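Local coordinates for protein mercuric reductase (Metallosphaera sedula, PDB 4YWO) that probably reduces mercuric ion to elemental mercury with NADPH as electron donor and FAD as cofactor, at residues I21-A26 against G47-T52. Numbering follows the deposited sequence.
With FAD (flavin-adenine dinucleotide), chain B.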
ATOM      1  N   ILE A  21     -18.570  -0.373 -29.501  1.00 14.46           N
ATOM      2  CA  ILE A  21     -18.623   1.050 -29.773  1.00 15.34           C
ATOM      3  C   ILE A  21     -17.855   1.806 -28.722  1.00 15.22           C
ATOM      4  O   ILE A  21     -18.314   1.973 -27.602  1.00 14.74           O
ATOM      5  CB  ILE A  21     -20.026   1.636 -29.898  1.00 16.43           C
ATOM      6  CG1 ILE A  21     -20.970   0.681 -30.679  1.00 18.15           C
ATOM      7  CG2 ILE A  21     -19.954   3.042 -30.430  1.00 18.75           C
ATOM      8  CD1 ILE A  21     -20.618   0.517 -32.087  1.00 18.12           C
ATOM      9  N   GLY A  22     -16.698   2.311 -29.117  1.00 15.70           N
ATOM     10  CA  GLY A  22     -15.787   3.077 -28.252  1.00 15.12           C
ATOM     11  C   GLY A  22     -14.503   2.257 -27.951  1.00 15.71           C
ATOM     12  O   GLY A  22     -14.574   1.058 -27.749  1.00 17.83           O
ATOM     13  N   TYR A  23     -13.349   2.952 -27.983  1.00 16.25           N
ATOM     14  CA  TYR A  23     -12.063   2.267 -27.811  1.00 15.68           C
ATOM     15  C   TYR A  23     -11.174   2.831 -26.664  1.00 16.67           C
ATOM     16  O   TYR A  23      -9.990   3.126 -26.815  1.00 18.58           O
ATOM     17  CB  TYR A  23     -11.324   2.101 -29.135  1.00 17.10           C
ATOM     18  CG  TYR A  23     -11.030   3.255 -30.022  1.00 17.00           C
ATOM     19  CD1 TYR A  23     -10.842   4.566 -29.571  1.00 17.81           C
ATOM     20  CD2 TYR A  23     -10.968   3.012 -31.402  1.00 18.32           C
ATOM     21  CE1 TYR A  23     -10.500   5.585 -30.448  1.00 20.02           C
ATOM     22  CE2 TYR A  23     -10.624   4.051 -32.269  1.00 20.67           C
ATOM     23  CZ  TYR A  23     -10.446   5.333 -31.815  1.00 20.99           C
ATOM     24  OH  TYR A  23     -10.133   6.369 -32.683  1.00 22.65           O
ATOM     25  N   GLY A  24     -11.884   3.159 -25.595  1.00 15.99           N
ATOM     26  CA  GLY A  24     -11.290   3.428 -24.283  1.00 17.98           C
ATOM     27  C   GLY A  24     -11.095   2.147 -23.482  1.00 15.55           C
ATOM     28  O   GLY A  24     -11.027   1.033 -23.994  1.00 16.19           O
ATOM     29  N   ALA A  25     -11.029   2.289 -22.193  1.00 15.83           N
ATOM     30  CA  ALA A  25     -10.765   1.186 -21.273  1.00 16.49           C
ATOM     31  C   ALA A  25     -11.802   0.065 -21.385  1.00 16.01           C
ATOM     32  O   ALA A  25     -11.451  -1.111 -21.504  1.00 16.50           O
ATOM     33  CB  ALA A  25     -10.833   1.752 -19.817  1.00 18.47           C
ATOM     34  N   ALA A  26     -13.095   0.423 -21.401  1.00 15.55           N
ATOM     35  CA  ALA A  26     -14.145  -0.586 -21.544  1.00 14.28           C
ATOM     36  C   ALA A  26     -14.056  -1.312 -22.901  1.00 14.19           C
ATOM     37  O   ALA A  26     -14.230  -2.534 -22.982  1.00 16.02           O
ATOM     38  CB  ALA A  26     -15.505  -0.014 -21.279  1.00 15.14           C
ATOM     39  N   GLY A  47     -11.610   9.682 -32.033  1.00 32.26           N
ATOM     40  CA  GLY A  47     -10.760  10.298 -31.038  1.00 25.88           C
ATOM     41  C   GLY A  47      -9.495   9.458 -30.815  1.00 24.49           C
ATOM     42  O   GLY A  47      -9.192   8.478 -31.531  1.00 23.10           O
ATOM     43  N   GLU A  48      -8.664   9.941 -29.875  1.00 23.04           N
ATOM     44  CA  GLU A  48      -7.412   9.256 -29.582  1.00 21.20           C
ATOM     45  C   GLU A  48      -7.624   7.823 -29.111  1.00 21.68           C
ATOM     46  O   GLU A  48      -8.460   7.531 -28.231  1.00 19.49           O
ATOM     47  CB  GLU A  48      -6.550  10.065 -28.584  1.00 27.51           C
ATOM     48  CG  GLU A  48      -6.241  11.479 -29.016  1.00 37.45           C
ATOM     49  CD  GLU A  48      -5.322  12.263 -28.087  1.00 45.85           C
ATOM     50  OE1 GLU A  48      -4.200  12.541 -28.558  1.00 53.45           O
ATOM     51  OE2 GLU A  48      -5.725  12.675 -26.953  1.00 49.17           O
ATOM     52  N   ILE A  49      -6.836   6.895 -29.609  1.00 21.63           N
ATOM     53  CA  ILE A  49      -6.885   5.520 -29.168  1.00 21.47           C
ATOM     54  C   ILE A  49      -6.585   5.452 -27.648  1.00 22.65           C
ATOM     55  O   ILE A  49      -5.757   6.150 -27.107  1.00 20.89           O
ATOM     56  CB  ILE A  49      -5.798   4.668 -29.927  1.00 25.83           C
ATOM     57  CG1 ILE A  49      -6.073   4.641 -31.452  1.00 32.33           C
ATOM     58  CG2 ILE A  49      -5.832   3.255 -29.513  1.00 27.71           C
ATOM     59  CD1 ILE A  49      -7.266   3.798 -31.768  1.00 39.32           C
ATOM     60  N   GLY A  50      -7.369   4.648 -26.951  1.00 20.91           N
ATOM     61  CA  GLY A  50      -7.230   4.509 -25.502  1.00 19.82           C
ATOM     62  C   GLY A  50      -8.158   5.375 -24.712  1.00 18.16           C
ATOM     63  O   GLY A  50      -8.354   5.140 -23.517  1.00 18.72           O
ATOM     64  N   GLY A  51      -8.875   6.283 -25.350  1.00 16.86           N
ATOM     65  CA  GLY A  51      -9.862   7.035 -24.640  1.00 16.70           C
ATOM     66  C   GLY A  51      -9.372   7.941 -23.538  1.00 18.73           C
ATOM     67  O   GLY A  51      -8.331   8.581 -23.711  1.00 21.48           O
ATOM     68  N   THR A  52     -10.153   8.123 -22.489  1.00 16.43           N
ATOM     69  CA  THR A  52      -9.915   9.152 -21.542  1.00 18.29           C
ATOM     70  C   THR A  52      -8.739   8.891 -20.622  1.00 18.75           C
ATOM     71  O   THR A  52      -7.953   9.823 -20.391  1.00 18.55           O
ATOM     72  CB  THR A  52     -11.182   9.342 -20.678  1.00 20.28           C
ATOM     73  OG1 THR A  52     -12.242   9.839 -21.568  1.00 21.11           O
ATOM     74  CG2 THR A  52     -10.967  10.338 -19.555  1.00 21.94           C
TER
HETATM   75  PA  FAD B 501     -13.914   6.320 -22.643  1.00 17.78           P
HETATM   76  O1A FAD B 501     -12.494   5.850 -22.435  1.00 19.64           O
HETATM   77  O2A FAD B 501     -14.203   7.793 -22.811  1.00 18.26           O
HETATM   78  O5B FAD B 501     -14.522   5.539 -23.913  1.00 17.74           O
HETATM   79  C5B FAD B 501     -15.170   6.256 -24.961  1.00 17.11           C
HETATM   80  C4B FAD B 501     -14.335   6.163 -26.232  1.00 17.73           C
HETATM   81  O4B FAD B 501     -15.148   5.690 -27.310  1.00 19.23           O
HETATM   82  C3B FAD B 501     -13.779   7.521 -26.628  1.00 20.09           C
HETATM   83  O3B FAD B 501     -12.350   7.479 -26.652  1.00 25.99           O
HETATM   84  C2B FAD B 501     -14.314   7.810 -28.016  1.00 19.08           C
HETATM   85  O2B FAD B 501     -13.230   7.955 -28.938  1.00 23.94           O
HETATM   86  C1B FAD B 501     -15.170   6.613 -28.402  1.00 18.32           C
HETATM   87  N9A FAD B 501     -16.563   7.055 -28.657  1.00 17.10           N
HETATM   88  C8A FAD B 501     -17.318   7.796 -27.825  1.00 16.71           C
HETATM   89  N7A FAD B 501     -18.547   8.028 -28.354  1.00 19.54           N
HETATM   90  C5A FAD B 501     -18.589   7.425 -29.557  1.00 17.10           C
HETATM   91  C6A FAD B 501     -19.587   7.276 -30.642  1.00 17.35           C
HETATM   92  N6A FAD B 501     -20.818   7.833 -30.544  1.00 20.32           N
HETATM   93  N1A FAD B 501     -19.227   6.564 -31.734  1.00 18.49           N
HETATM   94  C2A FAD B 501     -18.007   6.005 -31.843  1.00 19.44           C
HETATM   95  N3A FAD B 501     -17.054   6.101 -30.898  1.00 19.50           N
HETATM   96  C4A FAD B 501     -17.279   6.785 -29.752  1.00 17.83           C
HETATM   97  N1  FAD B 501     -10.334   6.738 -13.012  1.00 16.17           N
HETATM   98  C2  FAD B 501      -9.580   6.002 -12.156  1.00 19.73           C
HETATM   99  O2  FAD B 501      -9.934   4.831 -11.900  1.00 18.81           O
HETATM  100  N3  FAD B 501      -8.467   6.482 -11.572  1.00 18.22           N
HETATM  101  C4  FAD B 501      -8.022   7.724 -11.794  1.00 22.99           C
HETATM  102  O4  FAD B 501      -6.983   8.141 -11.235  1.00 24.59           O
HETATM  103  C4X FAD B 501      -8.789   8.595 -12.717  1.00 19.87           C
HETATM  104  N5  FAD B 501      -8.406   9.861 -12.994  1.00 19.22           N
HETATM  105  C5X FAD B 501      -9.128  10.632 -13.842  1.00 17.24           C
HETATM  106  C6  FAD B 501      -8.715  11.932 -14.111  1.00 16.55           C
HETATM  107  C7  FAD B 501      -9.450  12.730 -14.981  1.00 17.65           C
HETATM  108  C7M FAD B 501      -9.001  14.138 -15.271  1.00 18.69           C
HETATM  109  C8  FAD B 501     -10.680  12.195 -15.624  1.00 18.79           C
HETATM  110  C8M FAD B 501     -11.474  13.062 -16.565  1.00 18.68           C
HETATM  111  C9  FAD B 501     -11.096  10.897 -15.357  1.00 16.81           C
HETATM  112  C9A FAD B 501     -10.361  10.098 -14.488  1.00 17.00           C
HETATM  113  N10 FAD B 501     -10.776   8.781 -14.212  1.00 16.62           N
HETATM  114  C10 FAD B 501     -10.003   8.007 -13.326  1.00 17.59           C
HETATM  115  C1' FAD B 501     -11.983   8.228 -14.832  1.00 16.27           C
HETATM  116  C2' FAD B 501     -11.589   7.300 -15.974  1.00 18.32           C
HETATM  117  O2' FAD B 501     -10.688   7.981 -16.854  1.00 21.07           O
HETATM  118  C3' FAD B 501     -12.815   6.844 -16.755  1.00 20.35           C
HETATM  119  O3' FAD B 501     -13.785   6.306 -15.850  1.00 21.49           O
HETATM  120  C4' FAD B 501     -12.443   5.786 -17.787  1.00 20.13           C
HETATM  121  O4' FAD B 501     -11.624   6.376 -18.802  1.00 23.83           O
HETATM  122  C5' FAD B 501     -13.688   5.184 -18.426  1.00 18.28           C
HETATM  123  O5' FAD B 501     -13.356   4.652 -19.707  1.00 17.38           O
HETATM  124  P   FAD B 501     -14.510   4.323 -20.780  1.00 15.20           P
HETATM  125  O1P FAD B 501     -13.919   3.439 -21.852  1.00 14.88           O
HETATM  126  O2P FAD B 501     -15.740   3.875 -20.029  1.00 14.52           O
HETATM  127  O3P FAD B 501     -14.811   5.766 -21.426  1.00 15.00           O
HETATM  128  O   HOH W   1     -10.206   5.084 -20.740  1.00 19.57           O
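Tyr-23 carries most of the meeting between 21-26 and 47-52. Its OH donates to Gly-47 O (2.6 Å), which lies at the ring edge; the hydroxyl stands 24° out of that carbonyl's plane. Over one ring face, Ile-49 CD1 makes a CH-pi contact 3.6 Å from the Tyr-23 ring centroid, displaced toward the CE2 rim, and the two side chains cross nearly at right angles. With CG between the backbone N and carbonyl carbon (chi1 54°), the ring runs beside the 47-50 backbone. The backbone of Tyr-23 adds a weak bond, Gly-50 N to Tyr-23 O (3.0 Å), and Gly-24 CA makes a CA-H...O contact with Gly-50 O (3.5 Å). A type II turn from Glu-48 to Gly-51 shapes this second loop, and Asn-55 ND2 ties down the carbonyls of Ile-49 and Gly-51. Gly-24 CA passes 3.3 Å from FAD O1A, so backbone lines the diphosphate. Both segments grip it: Ala-26 N donates to FAD O1P (3.2 Å) and Thr-52 N to FAD O1A (3.3 Å). A water accepts from Ala-25 N, with FAD O1A among the acceptors competing for its protons. Gly-22 and Gly-24 fit the GxGxxG pattern in the turn between strand 16-21 and helix 25-36, characteristic of Rossmann-type FAD sites in pyridine nucleotide-disulfide oxidoreductases.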